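Local coordinates for protein twin-arginine translocation pathway signal (Rhodoferax ferrireducens, PDB 5IM2) that binds benzoate, which copurified with it, and probably serves as the periplasmic solute-binding component of a TRAP transporter, at residues T160-V172 and S287-Q300. Residues are numbered along the deposited sequence; the frame is centred on the assembly and turned at random.
With BEZ (benzoic acid), chain B.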
loop_
_atom_site.group_PDB
_atom_site.type_symbol
_atom_site.label_atom_id
_atom_site.label_comp_id
_atom_site.label_asym_id
_atom_site.label_seq_id
_atom_site.Cartn_x
_atom_site.Cartn_y
_atom_site.Cartn_z
ATOM N N THR A 160 -4.239 -12.288 13.646
ATOM C CA THR A 160 -2.815 -12.456 13.405
ATOM C C THR A 160 -2.042 -11.617 14.407
ATOM O O THR A 160 -2.609 -10.833 15.176
ATOM C CB THR A 160 -2.412 -12.066 11.963
ATOM O OG1 THR A 160 -2.677 -10.672 11.701
ATOM C CG2 THR A 160 -3.129 -12.981 10.951
ATOM N N GLN A 161 -0.733 -11.807 14.396
ATOM C CA GLN A 161 0.196 -10.935 15.103
ATOM C C GLN A 161 0.724 -9.914 14.092
ATOM O O GLN A 161 1.527 -10.246 13.219
ATOM C CB GLN A 161 1.305 -11.776 15.740
ATOM C CG GLN A 161 2.424 -11.013 16.404
ATOM C CD GLN A 161 1.993 -10.195 17.594
ATOM O OE1 GLN A 161 2.626 -9.189 17.911
ATOM N NE2 GLN A 161 0.950 -10.615 18.270
ATOM N N VAL A 162 0.246 -8.676 14.179
ATOM C CA VAL A 162 0.689 -7.653 13.239
ATOM C C VAL A 162 2.052 -7.132 13.661
ATOM O O VAL A 162 2.248 -6.648 14.789
ATOM C CB VAL A 162 -0.334 -6.525 13.107
ATOM C CG1 VAL A 162 0.176 -5.393 12.194
ATOM C CG2 VAL A 162 -1.617 -7.100 12.501
ATOM N N LEU A 163 3.005 -7.262 12.752
ATOM C CA LEU A 163 4.354 -6.783 12.961
ATOM C C LEU A 163 4.555 -5.351 12.498
ATOM O O LEU A 163 5.355 -4.638 13.106
ATOM C CB LEU A 163 5.339 -7.692 12.220
ATOM C CG LEU A 163 5.194 -9.189 12.475
ATOM C CD1 LEU A 163 6.308 -9.989 11.760
ATOM C CD2 LEU A 163 5.210 -9.535 13.952
ATOM N N ALA A 164 3.868 -4.913 11.438
ATOM C CA ALA A 164 4.017 -3.569 10.901
ATOM C C ALA A 164 2.845 -3.250 9.992
ATOM O O ALA A 164 2.177 -4.154 9.465
ATOM C CB ALA A 164 5.350 -3.396 10.155
ATOM N N LEU A 165 2.609 -1.938 9.838
ATOM C CA LEU A 165 1.564 -1.344 9.005
ATOM C C LEU A 165 2.158 -0.135 8.298
ATOM O O LEU A 165 2.877 0.638 8.933
ATOM C CB LEU A 165 0.359 -0.891 9.847
ATOM C CG LEU A 165 -0.453 -2.018 10.442
ATOM C CD1 LEU A 165 -1.169 -1.487 11.680
ATOM C CD2 LEU A 165 -1.446 -2.579 9.402
ATOM N N GLN A 166 1.881 0.048 7.005
ATOM C CA GLN A 166 2.525 1.134 6.267
ATOM C C GLN A 166 1.763 1.448 4.985
ATOM O O GLN A 166 0.804 0.760 4.616
ATOM C CB GLN A 166 3.996 0.795 5.985
ATOM C CG GLN A 166 4.240 -0.606 5.436
ATOM C CD GLN A 166 4.849 -0.658 4.045
ATOM O OE1 GLN A 166 5.372 -1.673 3.646
ATOM N NE2 GLN A 166 4.742 0.399 3.301
ATOM N N VAL A 167 2.144 2.569 4.383
ATOM C CA VAL A 167 1.586 3.052 3.125
ATOM C C VAL A 167 2.737 3.246 2.140
ATOM O O VAL A 167 3.911 3.227 2.523
ATOM C CB VAL A 167 0.782 4.351 3.288
ATOM C CG1 VAL A 167 -0.335 4.130 4.300
ATOM C CG2 VAL A 167 1.715 5.512 3.675
ATOM N N HIS A 168 2.396 3.423 0.860
ATOM C CA HIS A 168 3.388 3.757 -0.149
ATOM C C HIS A 168 3.394 5.266 -0.476
ATOM O O HIS A 168 2.702 6.070 0.147
ATOM C CB HIS A 168 3.227 2.855 -1.395
ATOM C CG HIS A 168 1.923 2.970 -2.155
ATOM N ND1 HIS A 168 1.432 4.161 -2.661
ATOM C CD2 HIS A 168 1.060 2.008 -2.567
ATOM C CE1 HIS A 168 0.293 3.928 -3.302
ATOM N NE2 HIS A 168 0.061 2.625 -3.293
ATOM N N GLY A 169 4.264 5.661 -1.433
ATOM C CA GLY A 169 4.349 7.039 -1.849
ATOM C C GLY A 169 3.107 7.484 -2.611
ATOM O O GLY A 169 2.177 6.710 -2.851
ATOM N N PRO A 170 3.080 8.752 -3.003
ATOM C CA PRO A 170 1.867 9.280 -3.649
ATOM C C PRO A 170 1.508 8.530 -4.921
ATOM O O PRO A 170 2.366 8.199 -5.744
ATOM C CB PRO A 170 2.227 10.738 -3.939
ATOM C CG PRO A 170 3.326 11.061 -2.943
ATOM C CD PRO A 170 4.094 9.789 -2.774
ATOM N N GLY A 171 0.210 8.257 -5.090
ATOM C CA GLY A 171 -0.241 7.570 -6.286
ATOM C C GLY A 171 -0.071 8.398 -7.553
ATOM O O GLY A 171 -0.152 9.631 -7.548
ATOM N N VAL A 172 0.186 7.700 -8.668
ATOM C CA VAL A 172 0.408 8.319 -9.970
ATOM C C VAL A 172 -0.498 7.610 -10.975
ATOM O O VAL A 172 -0.802 6.425 -10.822
ATOM C CB VAL A 172 1.915 8.207 -10.364
ATOM C CG1 VAL A 172 2.200 8.691 -11.765
ATOM C CG2 VAL A 172 2.798 8.938 -9.358
ATOM N N SER A 287 9.318 -4.847 15.041
ATOM C CA SER A 287 7.897 -4.630 14.838
ATOM C C SER A 287 7.536 -3.276 15.411
ATOM O O SER A 287 8.247 -2.719 16.252
ATOM C CB SER A 287 7.026 -5.688 15.540
ATOM O OG SER A 287 7.443 -7.009 15.267
ATOM N N GLY A 288 6.410 -2.752 14.952
ATOM C CA GLY A 288 5.790 -1.618 15.618
ATOM C C GLY A 288 5.965 -0.301 14.906
ATOM O O GLY A 288 6.109 -0.236 13.688
ATOM N N LEU A 289 5.958 0.769 15.690
ATOM C CA LEU A 289 5.962 2.118 15.132
ATOM C C LEU A 289 7.190 2.380 14.266
ATOM O O LEU A 289 7.080 2.901 13.148
ATOM C CB LEU A 289 5.900 3.121 16.289
ATOM C CG LEU A 289 5.868 4.603 15.946
ATOM C CD1 LEU A 289 4.582 4.930 15.221
ATOM C CD2 LEU A 289 5.975 5.448 17.195
ATOM N N GLN A 290 8.381 2.126 14.809
ATOM C CA GLN A 290 9.593 2.485 14.071
ATOM C C GLN A 290 9.715 1.676 12.793
ATOM O O GLN A 290 10.038 2.219 11.729
ATOM C CB GLN A 290 10.834 2.289 14.951
ATOM C CG GLN A 290 10.997 3.348 16.054
ATOM C CD GLN A 290 9.979 3.221 17.186
ATOM O OE1 GLN A 290 9.502 2.122 17.500
ATOM N NE2 GLN A 290 9.637 4.357 17.800
ATOM N N THR A 291 9.449 0.378 12.869
ATOM C CA THR A 291 9.508 -0.461 11.677
ATOM C C THR A 291 8.473 -0.021 10.642
ATOM O O THR A 291 8.759 -0.010 9.435
ATOM C CB THR A 291 9.312 -1.926 12.079
ATOM O OG1 THR A 291 10.422 -2.343 12.880
ATOM C CG2 THR A 291 9.269 -2.821 10.881
ATOM N N SER A 292 7.271 0.342 11.097
ATOM C CA SER A 292 6.246 0.853 10.190
ATOM C C SER A 292 6.711 2.102 9.457
ATOM O O SER A 292 6.586 2.192 8.232
ATOM C CB SER A 292 4.949 1.127 10.967
ATOM O OG SER A 292 4.408 -0.103 11.473
ATOM N N GLY A 293 7.254 3.085 10.182
ATOM C CA GLY A 293 7.775 4.265 9.522
ATOM C C GLY A 293 8.897 3.952 8.548
ATOM O O GLY A 293 8.968 4.534 7.470
ATOM N N TRP A 294 9.786 3.022 8.919
ATOM C CA TRP A 294 10.936 2.698 8.089
ATOM C C TRP A 294 10.493 2.049 6.780
ATOM O O TRP A 294 10.967 2.417 5.705
ATOM C CB TRP A 294 11.889 1.795 8.875
ATOM C CG TRP A 294 12.938 1.282 8.030
ATOM C CD1 TRP A 294 14.052 1.950 7.611
ATOM C CD2 TRP A 294 12.976 -0.010 7.412
ATOM N NE1 TRP A 294 14.791 1.136 6.773
ATOM C CE2 TRP A 294 14.149 -0.071 6.641
ATOM C CE3 TRP A 294 12.132 -1.128 7.449
ATOM C CZ2 TRP A 294 14.497 -1.208 5.906
ATOM C CZ3 TRP A 294 12.482 -2.252 6.723
ATOM C CH2 TRP A 294 13.651 -2.283 5.963
ATOM N N LEU A 295 9.537 1.133 6.843
ATOM C CA LEU A 295 9.021 0.514 5.626
ATOM C C LEU A 295 8.435 1.552 4.682
ATOM O O LEU A 295 8.685 1.522 3.470
ATOM C CB LEU A 295 7.976 -0.550 5.972
ATOM C CG LEU A 295 8.511 -1.830 6.590
ATOM C CD1 LEU A 295 7.398 -2.712 7.128
ATOM C CD2 LEU A 295 9.291 -2.610 5.520
ATOM N N GLY A 296 7.582 2.442 5.202
ATOM C CA GLY A 296 7.034 3.498 4.369
ATOM C C GLY A 296 8.107 4.409 3.791
ATOM O O GLY A 296 8.056 4.776 2.621
ATOM N N ARG A 297 9.093 4.800 4.608
ATOM C CA ARG A 297 10.142 5.675 4.118
ATOM C C ARG A 297 10.860 5.040 2.920
ATOM O O ARG A 297 11.098 5.698 1.896
ATOM C CB ARG A 297 11.133 5.987 5.240
ATOM C CG ARG A 297 12.116 7.016 4.855
ATOM C CD ARG A 297 13.146 7.373 5.920
ATOM N NE ARG A 297 14.043 8.348 5.313
ATOM C CZ ARG A 297 14.042 9.660 5.534
ATOM N NH1 ARG A 297 13.234 10.224 6.434
ATOM N NH2 ARG A 297 14.905 10.414 4.864
ATOM N N VAL A 298 11.203 3.758 3.041
ATOM C CA VAL A 298 11.964 3.059 1.997
ATOM C C VAL A 298 11.111 2.870 0.749
ATOM O O VAL A 298 11.601 3.015 -0.386
ATOM C CB VAL A 298 12.498 1.724 2.542
ATOM C CG1 VAL A 298 13.138 0.913 1.434
ATOM C CG2 VAL A 298 13.519 1.998 3.655
ATOM N N GLN A 299 9.818 2.579 0.924
ATOM C CA GLN A 299 8.958 2.423 -0.249
ATOM C C GLN A 299 8.885 3.731 -1.037
ATOM O O GLN A 299 9.023 3.751 -2.271
ATOM C CB GLN A 299 7.573 1.947 0.143
ATOM C CG GLN A 299 6.824 1.314 -1.086
ATOM C CD GLN A 299 5.659 0.447 -0.695
ATOM O OE1 GLN A 299 5.261 0.376 0.455
ATOM N NE2 GLN A 299 5.084 -0.188 -1.677
ATOM N N GLN A 300 8.707 4.843 -0.343
ATOM C CA GLN A 300 8.677 6.124 -1.049
ATOM C C GLN A 300 10.050 6.503 -1.594
ATOM O O GLN A 300 10.140 7.205 -2.613
ATOM C CB GLN A 300 8.121 7.221 -0.125
ATOM C CG GLN A 300 8.008 8.572 -0.814
ATOM C CD GLN A 300 7.158 9.589 -0.099
ATOM O OE1 GLN A 300 6.810 9.427 1.065
ATOM N NE2 GLN A 300 6.859 10.685 -0.782
HETATM C C BEZ B . -0.534 -1.882 -5.786
HETATM O O1 BEZ B . -1.014 -0.803 -6.237
HETATM O O2 BEZ B . -1.222 -2.928 -5.834
HETATM C C1 BEZ B . 0.859 -1.909 -5.232
HETATM C C2 BEZ B . 1.377 -3.096 -4.721
HETATM C C3 BEZ B . 2.687 -3.105 -4.241
HETATM C C4 BEZ B . 3.436 -1.941 -4.255
HETATM C C5 BEZ B . 2.909 -0.760 -4.740
HETATM C C6 BEZ B . 1.601 -0.744 -5.236
HETATM O O HOH W 1 5.637 -8.202 17.369
HETATM O O HOH W 2 6.272 4.629 -3.087
#
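With CG placed between its backbone N and carbonyl carbon (chi1 47°) and the chain bent at chi2, Q166 crosses L295 at about a right angle, CD and OE1 against its CB, and turns toward Q299, which reaches back with CG anti to its backbone N (chi1 -160°) and an extended chain. The two amides meet with planes 70° apart: Q166 NE2 donates to Q299 OE1 at 2.9 Å, with the acceptor close to the Q166 amide plane and the donor nearly along the acceptor's C=O axis. Both amides are held at their other ends, Q166 OE1 by W113 NE1 and Q299 NE2 by E234 OE2, which fixes their flips. Q299 CD also packs on H168 CB at 3.5 Å, while H168 ND1 donates to G169 O at 2.7 Å, in the carbonyl plane on a lone pair.

Toward the helix start the bonds shift to backbone groups and a serine hydroxyl. L165 N gives an almost straight bond to S292 OG, 3.0 Å away, and that hydroxyl donates to G288 O. At the N-cap, G288 N bonds L163 O at 2.8 Å; L163 and A164 form a classic bulge opposite L265. A164 CB meets L295 CD1 at 3.7 Å.

Helix 289-301 thus packs against edge strand 161-167. Q299 NE2 lies 3.5 Å from benzoate C4, and H168 CD2 also borders the ring, so the amide bond, with E234 beyond Q299, probably helps position this pocket wall.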